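Local atomic coordinates of methyltransferase-like protein 13 (Homo sapiens, PDB entry 5WCJ), a protein that methylates the translation elongation factor eEF1A at its N-terminus, through the C-terminal domain described here, and at a lysine through its N-terminal part. Residues P65-P76 with R93-Y104; I42-G50 with C117-V125. All coordinates share one frame; numbering follows the deposited sequence.

In the fold
Both interactions pair neighbouring parallel strands of one Rossmann-like sheet, and strands 67-73 and 44-49 join them side by side. Interaction 2 lies in the buried middle of the sheet, near the centre of the chain, and its side chains are mostly aliphatic or aromatic. Interaction 1 holds the outermost strand 94-98, so it is only partly buried and carries more polar and charged groups. Both run to the same ligand, S-adenosyl-L-homocysteine. Interaction 1 grips it with hydrogen bonds to the ribose hydroxyls and the adenine. Interaction 2 touches it by packing. Tyr118 of interaction 2 also bonds Asp70 of interaction 1.

Interaction 1: residues P65-P76 with R93-Y104; sequences PKSCIDAVEIDP and RMKVHIADGLDY. With SAH (S-adenosyl-L-homocysteine), chain F.
Strands 67-73 and 94-98 run parallel at 23°, their axes 4.7 Å apart, and a ladder of backbone hydrogen bonds runs from Ile69 N to Arg93 O as far as Ala99 N to Glu73 O. At the start of the ladder, Arg93 bends at chi3 (-63°) and brings NH1 to Ser67 O at 3.0 Å, near the guanidinium plane. Pro65 O sits over one face of the same group, and NH2 is held by His61 O. On one side of the sheet, Val72 CG2 lies over the face of the Tyr104 ring, 3.8 Å from its centroid. The Tyr104 hydroxyl in turn stands over the His97 ring. Asp70, its OD2 taken by Tyr118, meets the His97 edge with OD1, 3.2 Å from CE1. On the other side, Ile69 CD1 lies alongside Met94 SD.

The C-terminal end of strand 67-73 and the turn after 94-98 hold the ligand. Glu73 accepts from both ribose hydroxyls, O3' to OE1 at 2.6 Å and O2' to OE2. Asp100 OD1 accepts from adenine N6 and also caps Leu102 N, while Gly101 N gives an almost straight bond to adenine N1 (2.9 Å, 178°). Helix 76-85 makes the beta-alpha-beta crossover between the strands and packs on Val96 and Ile98. Helix 55-63 meets Ile69 and Met94, and strand 44-49 continues the sheet beyond 67-73.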
# COMPACT_ATOMS: atom_id res chain seq x y z
N PRO A 65 -12.23 -4.78 -8.51
CA PRO A 65 -12.93 -6.02 -8.16
C PRO A 65 -12.09 -7.32 -8.17
O PRO A 65 -12.47 -8.31 -7.55
CB PRO A 65 -14.09 -6.09 -9.19
CG PRO A 65 -13.65 -5.23 -10.31
CD PRO A 65 -12.83 -4.13 -9.70
N LYS A 66 -10.93 -7.30 -8.81
CA LYS A 66 -10.02 -8.44 -8.76
C LYS A 66 -8.82 -8.25 -7.81
O LYS A 66 -7.89 -9.04 -7.85
CB LYS A 66 -9.50 -8.75 -10.17
CG LYS A 66 -10.62 -9.16 -11.11
CD LYS A 66 -10.03 -9.49 -12.47
CE LYS A 66 -11.11 -9.81 -13.48
NZ LYS A 66 -10.51 -10.45 -14.67
N SER A 67 -8.84 -7.22 -6.97
CA SER A 67 -7.79 -7.06 -5.96
C SER A 67 -7.98 -8.08 -4.84
O SER A 67 -9.10 -8.45 -4.48
CB SER A 67 -7.76 -5.63 -5.40
OG SER A 67 -8.97 -5.31 -4.72
N CYS A 68 -6.85 -8.51 -4.29
CA CYS A 68 -6.80 -9.40 -3.14
C CYS A 68 -5.90 -8.72 -2.13
O CYS A 68 -4.75 -8.53 -2.39
CB CYS A 68 -6.20 -10.75 -3.51
SG CYS A 68 -6.30 -11.92 -2.15
N ILE A 69 -6.48 -8.32 -1.01
CA ILE A 69 -5.78 -7.49 -0.03
C ILE A 69 -5.55 -8.26 1.26
O ILE A 69 -6.48 -8.83 1.83
CB ILE A 69 -6.60 -6.24 0.27
CG1 ILE A 69 -6.78 -5.41 -1.02
CG2 ILE A 69 -5.99 -5.43 1.42
CD1 ILE A 69 -7.79 -4.27 -0.90
N ASP A 70 -4.31 -8.21 1.75
CA ASP A 70 -3.97 -8.58 3.13
C ASP A 70 -3.65 -7.28 3.87
O ASP A 70 -2.79 -6.52 3.43
CB ASP A 70 -2.76 -9.49 3.13
CG ASP A 70 -3.08 -10.91 2.67
OD1 ASP A 70 -3.96 -11.54 3.29
OD2 ASP A 70 -2.42 -11.42 1.74
N ALA A 71 -4.40 -6.99 4.92
CA ALA A 71 -4.21 -5.80 5.73
C ALA A 71 -3.68 -6.24 7.09
O ALA A 71 -4.20 -7.18 7.69
CB ALA A 71 -5.51 -5.05 5.88
N VAL A 72 -2.63 -5.58 7.56
CA VAL A 72 -2.04 -5.89 8.85
C VAL A 72 -2.22 -4.70 9.78
O VAL A 72 -1.91 -3.58 9.43
CB VAL A 72 -0.56 -6.27 8.70
CG1 VAL A 72 0.03 -6.66 10.04
CG2 VAL A 72 -0.43 -7.38 7.67
N GLU A 73 -2.77 -4.92 10.97
CA GLU A 73 -3.11 -3.86 11.88
C GLU A 73 -2.73 -4.30 13.30
O GLU A 73 -3.11 -5.39 13.72
CB GLU A 73 -4.63 -3.57 11.81
CG GLU A 73 -5.19 -2.66 12.89
CD GLU A 73 -4.44 -1.35 13.02
OE1 GLU A 73 -4.17 -0.68 11.98
OE2 GLU A 73 -4.12 -0.94 14.18
N ILE A 74 -2.01 -3.46 14.01
CA ILE A 74 -1.48 -3.85 15.35
C ILE A 74 -2.54 -3.80 16.46
O ILE A 74 -2.46 -4.58 17.41
CB ILE A 74 -0.27 -2.99 15.74
CG1 ILE A 74 0.56 -3.67 16.83
CG2 ILE A 74 -0.64 -1.58 16.15
CD1 ILE A 74 1.85 -2.91 17.11
N ASP A 75 -3.55 -2.94 16.30
CA ASP A 75 -4.51 -2.60 17.36
C ASP A 75 -5.88 -3.19 17.02
O ASP A 75 -6.54 -2.70 16.09
CB ASP A 75 -4.59 -1.08 17.49
CG ASP A 75 -5.51 -0.60 18.63
OD1 ASP A 75 -6.17 -1.42 19.30
OD2 ASP A 75 -5.58 0.64 18.82
N PRO A 76 -6.31 -4.24 17.74
CA PRO A 76 -7.62 -4.86 17.43
C PRO A 76 -8.81 -3.89 17.55
O PRO A 76 -9.83 -4.12 16.91
CB PRO A 76 -7.75 -6.00 18.47
CG PRO A 76 -6.89 -5.56 19.59
CD PRO A 76 -5.74 -4.79 18.99
N ARG A 93 -11.53 -11.85 -0.61
CA ARG A 93 -10.55 -10.92 -1.19
C ARG A 93 -9.96 -9.88 -0.23
O ARG A 93 -9.17 -9.06 -0.68
CB ARG A 93 -11.22 -10.10 -2.31
CG ARG A 93 -11.78 -10.90 -3.46
CD ARG A 93 -12.09 -9.99 -4.65
NE ARG A 93 -13.12 -8.97 -4.40
CZ ARG A 93 -12.96 -7.64 -4.44
NH1 ARG A 93 -11.77 -7.05 -4.67
NH2 ARG A 93 -14.02 -6.86 -4.26
N MET A 94 -10.42 -9.80 1.00
CA MET A 94 -9.82 -8.86 1.97
C MET A 94 -9.78 -9.46 3.34
O MET A 94 -10.83 -9.72 3.96
CB MET A 94 -10.56 -7.53 2.02
CG MET A 94 -9.82 -6.50 2.91
SD MET A 94 -10.03 -4.86 2.27
CE MET A 94 -11.80 -4.68 2.19
N LYS A 95 -8.56 -9.71 3.81
CA LYS A 95 -8.32 -10.33 5.10
C LYS A 95 -7.51 -9.36 5.97
O LYS A 95 -6.56 -8.75 5.47
CB LYS A 95 -7.49 -11.60 4.95
CG LYS A 95 -8.12 -12.72 4.12
CD LYS A 95 -9.31 -13.34 4.84
CE LYS A 95 -9.97 -14.41 3.98
NZ LYS A 95 -11.34 -14.66 4.46
N VAL A 96 -7.86 -9.27 7.24
CA VAL A 96 -7.14 -8.45 8.19
C VAL A 96 -6.46 -9.37 9.20
O VAL A 96 -7.07 -10.30 9.72
CB VAL A 96 -8.03 -7.42 8.89
CG1 VAL A 96 -7.24 -6.59 9.91
CG2 VAL A 96 -8.63 -6.47 7.85
N HIS A 97 -5.18 -9.12 9.42
CA HIS A 97 -4.40 -9.85 10.41
C HIS A 97 -4.02 -8.87 11.53
O HIS A 97 -3.51 -7.78 11.26
CB HIS A 97 -3.16 -10.40 9.75
CG HIS A 97 -3.46 -11.30 8.59
ND1 HIS A 97 -3.65 -10.83 7.31
CD2 HIS A 97 -3.61 -12.65 8.52
CE1 HIS A 97 -3.91 -11.85 6.50
NE2 HIS A 97 -3.89 -12.96 7.21
N ILE A 98 -4.28 -9.25 12.78
CA ILE A 98 -3.94 -8.43 13.92
C ILE A 98 -2.53 -8.83 14.34
O ILE A 98 -2.33 -9.92 14.85
CB ILE A 98 -4.95 -8.56 15.08
CG1 ILE A 98 -6.35 -8.14 14.62
CG2 ILE A 98 -4.53 -7.67 16.26
CD1 ILE A 98 -6.44 -6.71 14.07
N ALA A 99 -1.58 -7.93 14.08
CA ALA A 99 -0.15 -8.18 14.26
C ALA A 99 0.61 -6.88 14.08
O ALA A 99 0.13 -5.92 13.43
CB ALA A 99 0.34 -9.23 13.28
N ASP A 100 1.81 -6.84 14.66
CA ASP A 100 2.78 -5.80 14.33
C ASP A 100 3.22 -6.10 12.90
O ASP A 100 3.60 -7.22 12.60
CB ASP A 100 3.97 -5.93 15.30
CG ASP A 100 4.99 -4.82 15.16
OD1 ASP A 100 5.14 -4.15 14.09
OD2 ASP A 100 5.72 -4.65 16.17
N GLY A 101 3.14 -5.12 12.00
CA GLY A 101 3.60 -5.33 10.61
C GLY A 101 5.06 -5.82 10.50
O GLY A 101 5.39 -6.53 9.57
N LEU A 102 5.92 -5.41 11.42
CA LEU A 102 7.33 -5.87 11.43
C LEU A 102 7.42 -7.38 11.61
O LEU A 102 8.03 -8.08 10.77
CB LEU A 102 8.10 -5.15 12.51
CG LEU A 102 8.29 -3.66 12.31
CD1 LEU A 102 8.63 -3.04 13.63
CD2 LEU A 102 9.29 -3.32 11.21
N ASP A 103 6.69 -7.89 12.60
CA ASP A 103 6.62 -9.34 12.86
C ASP A 103 5.98 -10.07 11.71
O ASP A 103 6.48 -11.09 11.26
CB ASP A 103 5.81 -9.63 14.14
CG ASP A 103 6.42 -9.03 15.39
OD1 ASP A 103 7.66 -8.94 15.49
OD2 ASP A 103 5.64 -8.64 16.31
N TYR A 104 4.89 -9.51 11.16
CA TYR A 104 4.17 -10.16 10.10
C TYR A 104 4.99 -10.28 8.83
O TYR A 104 5.04 -11.35 8.21
CB TYR A 104 2.87 -9.37 9.79
CG TYR A 104 1.93 -10.12 8.91
CD1 TYR A 104 1.08 -11.08 9.45
CD2 TYR A 104 1.89 -9.90 7.54
CE1 TYR A 104 0.22 -11.80 8.66
CE2 TYR A 104 1.02 -10.63 6.73
CZ TYR A 104 0.19 -11.57 7.31
OH TYR A 104 -0.69 -12.29 6.58
CG SAH F . -3.54 5.41 9.16
SD SAH F . -3.62 5.27 10.97
C5' SAH F . -2.11 4.36 11.39
C4' SAH F . -2.47 2.90 11.62
O4' SAH F . -1.25 2.15 11.83
C3' SAH F . -3.33 2.68 12.88
O3' SAH F . -4.43 1.82 12.57
C2' SAH F . -2.35 2.01 13.85
O2' SAH F . -2.92 1.11 14.79
C1' SAH F . -1.51 1.23 12.86
N9 SAH F . -0.22 0.76 13.36
C8 SAH F . 0.64 1.43 14.19
N7 SAH F . 1.77 0.80 14.42
C5 SAH F . 1.63 -0.37 13.69
C6 SAH F . 2.49 -1.47 13.49
N6 SAH F . 3.73 -1.56 14.04
N1 SAH F . 2.05 -2.48 12.72
C2 SAH F . 0.82 -2.40 12.18
N3 SAH F . -0.07 -1.41 12.28
C4 SAH F . 0.40 -0.41 13.05
O HOH W 1 -9.88 -6.77 -2.05

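Interaction 2: residues I42-G50 with C117-V125; sequences IPLALLVVG and CYDVIMFDV. With SAH (S-adenosyl-L-homocysteine), chain F.
Backbone hydrogen bonds link Ala45 to Val120, Leu47 to Val120 and Met122, and Val49 to Met122 and Asp124. They join two parallel strands whose axes are 4.7 Å apart and 12° from parallel. At the start of the pairing, Asp119 takes over with its side chain. Its OD2 accepts from Ala45 N through the anti lone pair, at 2.8 Å and 178°.

The apolar contacts fall on both faces of the sheet. Leu47 CB sits over the centre of the Tyr118 ring, 3.7 Å from the centroid. With CG anti to the carbonyl carbon (chi1 -65°), the ring runs forward beside Leu47, and its hydroxyl reaches Asp70. Replacing this tyrosine by alanine would probably leave Leu47 CB without its ring cover and Asp70 OD2 without its hydroxyl partner. Further along this face, Leu47 CD2 lies beside Ile121 CG2, and Val49 CG2 lies beside Phe123 CE1 at 3.7 Å. On the other face, in the conformer given, Leu46 CD1 packs on Val120 CG1 and Met122 CG.

Water and ligand contacts close the strand ends. One water donates to Gly50 O and Asp124 OD2, which also accepts from His23. Val125 CG2 meets the adenine at C5, 3.3 Å away, and Val49 CG1 touches C2 of the adenine. Gly50 CA nears the ribose O4'; a side chain here would clash with Asp124 O. Adjacent central strands whose C-terminal ends form the cofactor pocket are characteristic of the Rossmann-like methyltransferase fold.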
# COMPACT_ATOMS: atom_id res chain seq x y z
N ILE A 42 -7.21 -7.37 -14.28
CA ILE A 42 -6.32 -8.46 -13.89
C ILE A 42 -6.11 -8.49 -12.37
O ILE A 42 -6.18 -7.44 -11.72
CB ILE A 42 -4.96 -8.37 -14.64
CG1 ILE A 42 -4.21 -7.07 -14.31
CG2 ILE A 42 -5.18 -8.48 -16.15
CD1 ILE A 42 -3.21 -7.16 -13.20
N PRO A 43 -5.90 -9.69 -11.79
CA PRO A 43 -5.70 -9.77 -10.35
C PRO A 43 -4.50 -8.95 -9.86
O PRO A 43 -3.49 -8.82 -10.55
CB PRO A 43 -5.44 -11.26 -10.10
CG PRO A 43 -6.11 -11.94 -11.24
CD PRO A 43 -5.82 -11.04 -12.40
N LEU A 44 -4.64 -8.41 -8.67
CA LEU A 44 -3.64 -7.55 -8.06
C LEU A 44 -3.56 -7.99 -6.62
O LEU A 44 -4.58 -8.02 -5.97
CB LEU A 44 -4.14 -6.11 -8.17
CG LEU A 44 -3.29 -4.95 -7.70
CD1 LEU A 44 -2.05 -4.85 -8.55
CD2 LEU A 44 -4.10 -3.66 -7.77
N ALA A 45 -2.37 -8.37 -6.16
CA ALA A 45 -2.14 -8.74 -4.77
C ALA A 45 -1.53 -7.54 -4.02
O ALA A 45 -0.46 -7.04 -4.41
CB ALA A 45 -1.23 -9.94 -4.71
N LEU A 46 -2.18 -7.10 -2.95
CA LEU A 46 -1.76 -5.92 -2.21
C LEU A 46 -1.69 -6.20 -0.71
O LEU A 46 -2.65 -6.72 -0.12
CB LEU A 46 -2.72 -4.75 -2.48
CG LEU A 46 -2.76 -3.64 -1.42
CD1 LEU A 46 -1.61 -2.69 -1.62
CD2 LEU A 46 -4.07 -2.86 -1.47
N LEU A 47 -0.57 -5.82 -0.10
CA LEU A 47 -0.37 -5.89 1.33
C LEU A 47 -0.44 -4.45 1.84
O LEU A 47 0.25 -3.58 1.31
CB LEU A 47 1.01 -6.47 1.65
CG LEU A 47 1.43 -6.47 3.13
CD1 LEU A 47 0.52 -7.35 3.97
CD2 LEU A 47 2.86 -6.97 3.22
N VAL A 48 -1.27 -4.21 2.83
CA VAL A 48 -1.38 -2.88 3.43
C VAL A 48 -1.11 -2.98 4.92
O VAL A 48 -1.76 -3.75 5.60
CB VAL A 48 -2.79 -2.24 3.20
CG1 VAL A 48 -2.80 -0.82 3.78
CG2 VAL A 48 -3.16 -2.26 1.75
N VAL A 49 -0.15 -2.20 5.41
CA VAL A 49 0.15 -2.17 6.83
C VAL A 49 -0.36 -0.88 7.38
O VAL A 49 0.05 0.20 6.91
CB VAL A 49 1.66 -2.27 7.10
CG1 VAL A 49 1.91 -2.34 8.60
CG2 VAL A 49 2.24 -3.47 6.36
N GLY A 50 -1.25 -1.00 8.36
CA GLY A 50 -1.90 0.11 9.01
C GLY A 50 -3.31 0.26 8.46
O GLY A 50 -3.47 0.59 7.29
N CYS A 117 4.10 -13.13 -2.71
CA CYS A 117 4.68 -12.25 -3.70
C CYS A 117 3.61 -11.20 -4.05
O CYS A 117 2.67 -11.48 -4.80
CB CYS A 117 5.09 -13.06 -4.92
SG CYS A 117 6.36 -12.24 -5.88
N TYR A 118 3.75 -10.01 -3.46
CA TYR A 118 2.76 -8.96 -3.65
C TYR A 118 3.13 -8.06 -4.81
O TYR A 118 4.31 -7.69 -4.98
CB TYR A 118 2.61 -8.13 -2.37
CG TYR A 118 2.04 -8.92 -1.22
CD1 TYR A 118 0.66 -9.13 -1.10
CD2 TYR A 118 2.87 -9.45 -0.24
CE1 TYR A 118 0.13 -9.86 -0.05
CE2 TYR A 118 2.34 -10.18 0.81
CZ TYR A 118 0.96 -10.38 0.89
OH TYR A 118 0.41 -11.08 1.94
N ASP A 119 2.12 -7.62 -5.55
CA ASP A 119 2.31 -6.60 -6.57
C ASP A 119 2.54 -5.20 -5.94
O ASP A 119 3.27 -4.38 -6.48
CB ASP A 119 1.10 -6.55 -7.50
CG ASP A 119 0.85 -7.88 -8.21
OD1 ASP A 119 1.71 -8.30 -8.99
OD2 ASP A 119 -0.20 -8.51 -7.94
N VAL A 120 1.88 -4.94 -4.83
CA VAL A 120 1.94 -3.65 -4.19
C VAL A 120 2.03 -3.87 -2.69
O VAL A 120 1.28 -4.64 -2.12
CB VAL A 120 0.68 -2.80 -4.48
CG1 VAL A 120 0.78 -1.43 -3.79
CG2 VAL A 120 0.44 -2.61 -5.96
N ILE A 121 2.93 -3.14 -2.04
CA ILE A 121 3.00 -3.10 -0.60
C ILE A 121 2.87 -1.65 -0.17
O ILE A 121 3.65 -0.80 -0.60
CB ILE A 121 4.30 -3.74 -0.06
CG1 ILE A 121 4.40 -5.22 -0.45
CG2 ILE A 121 4.41 -3.56 1.44
CD1 ILE A 121 5.75 -5.83 -0.11
N MET A 122 1.89 -1.37 0.69
CA MET A 122 1.64 -0.02 1.19
C MET A 122 1.90 0.04 2.67
O MET A 122 1.34 -0.77 3.43
CB MET A 122 0.20 0.42 0.89
CG MET A 122 -0.11 0.65 -0.57
SD MET A 122 -1.82 1.23 -0.76
CE MET A 122 -1.86 1.54 -2.52
N PHE A 123 2.69 1.04 3.10
CA PHE A 123 2.86 1.35 4.52
C PHE A 123 2.13 2.63 4.82
O PHE A 123 2.52 3.70 4.33
CB PHE A 123 4.34 1.52 4.89
CG PHE A 123 5.14 0.24 4.98
CD1 PHE A 123 4.60 -1.01 4.69
CD2 PHE A 123 6.49 0.30 5.35
CE1 PHE A 123 5.36 -2.15 4.78
CE2 PHE A 123 7.24 -0.85 5.44
CZ PHE A 123 6.68 -2.06 5.13
N ASP A 124 1.08 2.52 5.64
CA ASP A 124 0.29 3.64 6.14
C ASP A 124 0.27 3.52 7.64
O ASP A 124 -0.78 3.46 8.28
CB ASP A 124 -1.14 3.56 5.54
CG ASP A 124 -1.96 4.82 5.70
OD1 ASP A 124 -1.37 5.91 5.89
OD2 ASP A 124 -3.23 4.72 5.62
N VAL A 125 1.47 3.42 8.21
CA VAL A 125 1.61 3.08 9.62
C VAL A 125 2.06 4.30 10.41
O VAL A 125 2.97 5.02 9.99
CB VAL A 125 2.48 1.82 9.81
CG1 VAL A 125 3.75 1.85 9.01
CG2 VAL A 125 2.78 1.56 11.28
CG SAH F . -3.54 5.41 9.16
SD SAH F . -3.62 5.27 10.97
C5' SAH F . -2.11 4.36 11.39
C4' SAH F . -2.47 2.90 11.62
O4' SAH F . -1.25 2.15 11.83
C3' SAH F . -3.33 2.68 12.88
O3' SAH F . -4.43 1.82 12.57
C2' SAH F . -2.35 2.01 13.85
O2' SAH F . -2.92 1.11 14.79
C1' SAH F . -1.51 1.23 12.86
N9 SAH F . -0.22 0.76 13.36
C8 SAH F . 0.64 1.43 14.19
N7 SAH F . 1.77 0.80 14.42
C5 SAH F . 1.63 -0.37 13.69
C6 SAH F . 2.49 -1.47 13.49
N6 SAH F . 3.73 -1.56 14.04
N1 SAH F . 2.05 -2.48 12.72
C2 SAH F . 0.82 -2.40 12.18
N3 SAH F . -0.07 -1.41 12.28
C4 SAH F . 0.40 -0.41 13.05
O HOH W 2 -4.61 2.24 5.51